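Cysteine desulfurase (Thermococcus onnurineus, PDB 5B89) probably catalyses the pyridoxal-phosphate-dependent removal of sulfur from L-cysteine, passing it to a sulfur carrier and releasing L-alanine. Local coordinates at residues B[80-85]-B[287-292]. Sequence-based numbering, arbitrary orientation.
Sequences HKYEES and GTPNIG. With PLP (pyridoxal-5'-phosphate), chain D.
Tyr-82 and Ile-291 bring the two backbones closest, their CA atoms 6.2 Å apart, where a turn of helix 73-93 faces the loop that runs into helix 291-307. Asn-290, centre of an inverse gamma turn and N-cap of that helix, marks the bend. The contact illustrates how one aromatic side chain can back a cofactor-binding loop from behind. The Tyr-82 side chain leaves its helix with CG trans to N (chi1 -178°), and its ring slants against Pro-289, CZ lying 3.6 Å from Pro-289 CG. The Tyr-82 hydroxyl passes the pyrrolidine ring, OH lying 3.1 Å from Pro-289 CB, and is hydrogen-bonded to Glu-285. Beside this, Ile-291 CA comes to 4.3 Å from Tyr-82 CD1. Were Tyr-82 replaced by alanine, Pro-289 would probably lose the aromatic ring packed against it and Glu-285 its hydroxyl partner. The adjoining Thr-288 holds the phosphate twice: its N gives a 2.9 Å bond to PLP O1P and its OG1 one of 2.7 Å to the same oxygen. That cofactor is also bound by Ser-107, Gln-213, Ser-233 and His-235 of the second subunit, so the loop completes a site across the dimer interface, while Ala-294 of helix 291-307 and the Val-67 loop also pack against Tyr-82.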
loop_
_atom_site.group_PDB
_atom_site.type_symbol
_atom_site.label_atom_id
_atom_site.label_comp_id
_atom_site.label_asym_id
_atom_site.label_seq_id
_atom_site.Cartn_x
_atom_site.Cartn_y
_atom_site.Cartn_z
ATOM N N HIS B 80 4.358 -13.272 13.794
ATOM C CA HIS B 80 4.472 -14.667 13.260
ATOM C C HIS B 80 3.673 -14.830 12.032
ATOM O O HIS B 80 4.203 -15.401 11.040
ATOM C CB HIS B 80 4.000 -15.633 14.325
ATOM C CG HIS B 80 3.606 -17.026 13.861
ATOM N ND1 HIS B 80 4.559 -17.987 13.575
ATOM C CD2 HIS B 80 2.405 -17.602 13.608
ATOM C CE1 HIS B 80 3.957 -19.085 13.153
ATOM N NE2 HIS B 80 2.648 -18.884 13.172
ATOM N N LYS B 81 2.412 -14.360 11.959
ATOM C CA LYS B 81 1.570 -14.539 10.782
ATOM C C LYS B 81 2.119 -13.681 9.609
ATOM O O LYS B 81 2.006 -14.119 8.422
ATOM C CB LYS B 81 0.100 -14.216 11.077
ATOM C CG LYS B 81 -0.510 -15.252 11.998
ATOM C CD LYS B 81 -0.707 -16.592 11.402
ATOM C CE LYS B 81 -1.733 -16.621 10.396
ATOM N NZ LYS B 81 -2.014 -17.973 9.801
ATOM N N TYR B 82 2.662 -12.516 9.838
ATOM C CA TYR B 82 3.248 -11.694 8.776
ATOM C C TYR B 82 4.493 -12.388 8.169
ATOM O O TYR B 82 4.609 -12.488 6.961
ATOM C CB TYR B 82 3.601 -10.284 9.316
ATOM C CG TYR B 82 4.181 -9.315 8.319
ATOM C CD1 TYR B 82 3.438 -8.962 7.183
ATOM C CD2 TYR B 82 5.410 -8.759 8.444
ATOM C CE1 TYR B 82 3.925 -8.079 6.307
ATOM C CE2 TYR B 82 5.895 -7.861 7.492
ATOM C CZ TYR B 82 5.138 -7.591 6.410
ATOM O OH TYR B 82 5.590 -6.687 5.425
ATOM N N GLU B 83 5.377 -12.880 9.021
ATOM C CA GLU B 83 6.550 -13.687 8.564
ATOM C C GLU B 83 6.056 -14.914 7.866
ATOM O O GLU B 83 6.658 -15.277 6.788
ATOM C CB GLU B 83 7.393 -14.037 9.775
ATOM C CG GLU B 83 8.109 -12.900 10.415
ATOM C CD GLU B 83 8.845 -13.324 11.705
ATOM O OE1 GLU B 83 8.583 -14.441 12.272
ATOM O OE2 GLU B 83 9.578 -12.465 12.198
ATOM N N GLU B 84 5.091 -15.653 8.376
ATOM C CA GLU B 84 4.521 -16.836 7.655
ATOM C C GLU B 84 4.094 -16.449 6.210
ATOM O O GLU B 84 4.299 -17.202 5.243
ATOM C CB GLU B 84 3.436 -17.505 8.419
ATOM C CG GLU B 84 2.746 -18.645 7.770
ATOM C CD GLU B 84 1.393 -19.022 8.408
ATOM O OE1 GLU B 84 0.338 -18.353 8.322
ATOM O OE2 GLU B 84 1.335 -20.164 8.990
ATOM N N SER B 85 3.421 -15.302 6.079
ATOM C CA SER B 85 2.865 -14.875 4.817
ATOM C C SER B 85 4.044 -14.558 3.888
ATOM O O SER B 85 3.920 -14.937 2.726
ATOM C CB SER B 85 2.038 -13.578 5.108
ATOM O OG SER B 85 0.915 -13.872 5.917
ATOM N N GLY B 287 7.720 1.835 7.260
ATOM C CA GLY B 287 6.462 2.049 7.985
ATOM C C GLY B 287 5.695 0.803 8.164
ATOM O O GLY B 287 6.080 -0.318 7.681
ATOM N N THR B 288 4.590 0.853 8.825
ATOM C CA THR B 288 3.782 -0.278 9.072
ATOM C C THR B 288 3.326 -0.929 7.792
ATOM O O THR B 288 2.697 -0.310 6.963
ATOM C CB THR B 288 2.506 0.125 9.864
ATOM O OG1 THR B 288 2.919 0.783 11.094
ATOM C CG2 THR B 288 1.579 -0.992 10.168
ATOM N N PRO B 289 3.673 -2.222 7.552
ATOM C CA PRO B 289 3.174 -2.885 6.375
ATOM C C PRO B 289 1.735 -3.088 6.274
ATOM O O PRO B 289 1.049 -2.940 7.308
ATOM C CB PRO B 289 3.934 -4.207 6.319
ATOM C CG PRO B 289 4.680 -4.239 7.586
ATOM C CD PRO B 289 4.389 -3.099 8.467
ATOM N N ASN B 290 1.206 -3.506 5.112
ATOM C CA ASN B 290 -0.139 -3.937 5.066
ATOM C C ASN B 290 -0.254 -5.348 5.599
ATOM O O ASN B 290 -0.312 -6.340 4.844
ATOM C CB ASN B 290 -0.681 -3.892 3.667
ATOM C CG ASN B 290 -2.103 -4.154 3.590
ATOM O OD1 ASN B 290 -2.757 -4.453 4.576
ATOM N ND2 ASN B 290 -2.707 -4.074 2.349
ATOM N N ILE B 291 -0.273 -5.435 6.943
ATOM C CA ILE B 291 -0.240 -6.724 7.619
ATOM C C ILE B 291 -1.441 -7.561 7.222
ATOM O O ILE B 291 -1.368 -8.754 6.851
ATOM C CB ILE B 291 -0.199 -6.512 9.133
ATOM C CG1 ILE B 291 1.019 -5.724 9.462
ATOM C CG2 ILE B 291 -0.271 -7.853 9.879
ATOM C CD1 ILE B 291 0.902 -5.024 10.805
ATOM N N GLY B 292 -2.658 -7.003 7.235
ATOM C CA GLY B 292 -3.837 -7.701 6.855
ATOM C C GLY B 292 -3.803 -8.189 5.430
ATOM O O GLY B 292 -4.290 -9.253 5.135
HETATM N N1 PLP D . 5.063 9.363 12.519
HETATM C C2 PLP D . 4.500 9.223 13.704
HETATM C C2A PLP D . 4.421 10.451 14.611
HETATM C C3 PLP D . 3.964 7.927 14.137
HETATM O O3 PLP D . 3.360 7.732 15.322
HETATM C C4 PLP D . 4.027 6.851 13.132
HETATM C C4A PLP D . 3.495 5.452 13.405
HETATM C C5 PLP D . 4.645 7.186 11.855
HETATM C C6 PLP D . 5.120 8.417 11.556
HETATM C C5A PLP D . 4.703 6.086 10.819
HETATM O O4P PLP D . 3.323 5.518 10.657
HETATM P P PLP D . 3.257 4.244 9.697
HETATM O O1P PLP D . 4.017 3.167 10.468
HETATM O O2P PLP D . 3.983 4.559 8.508
HETATM O O3P PLP D . 1.853 3.908 9.606
#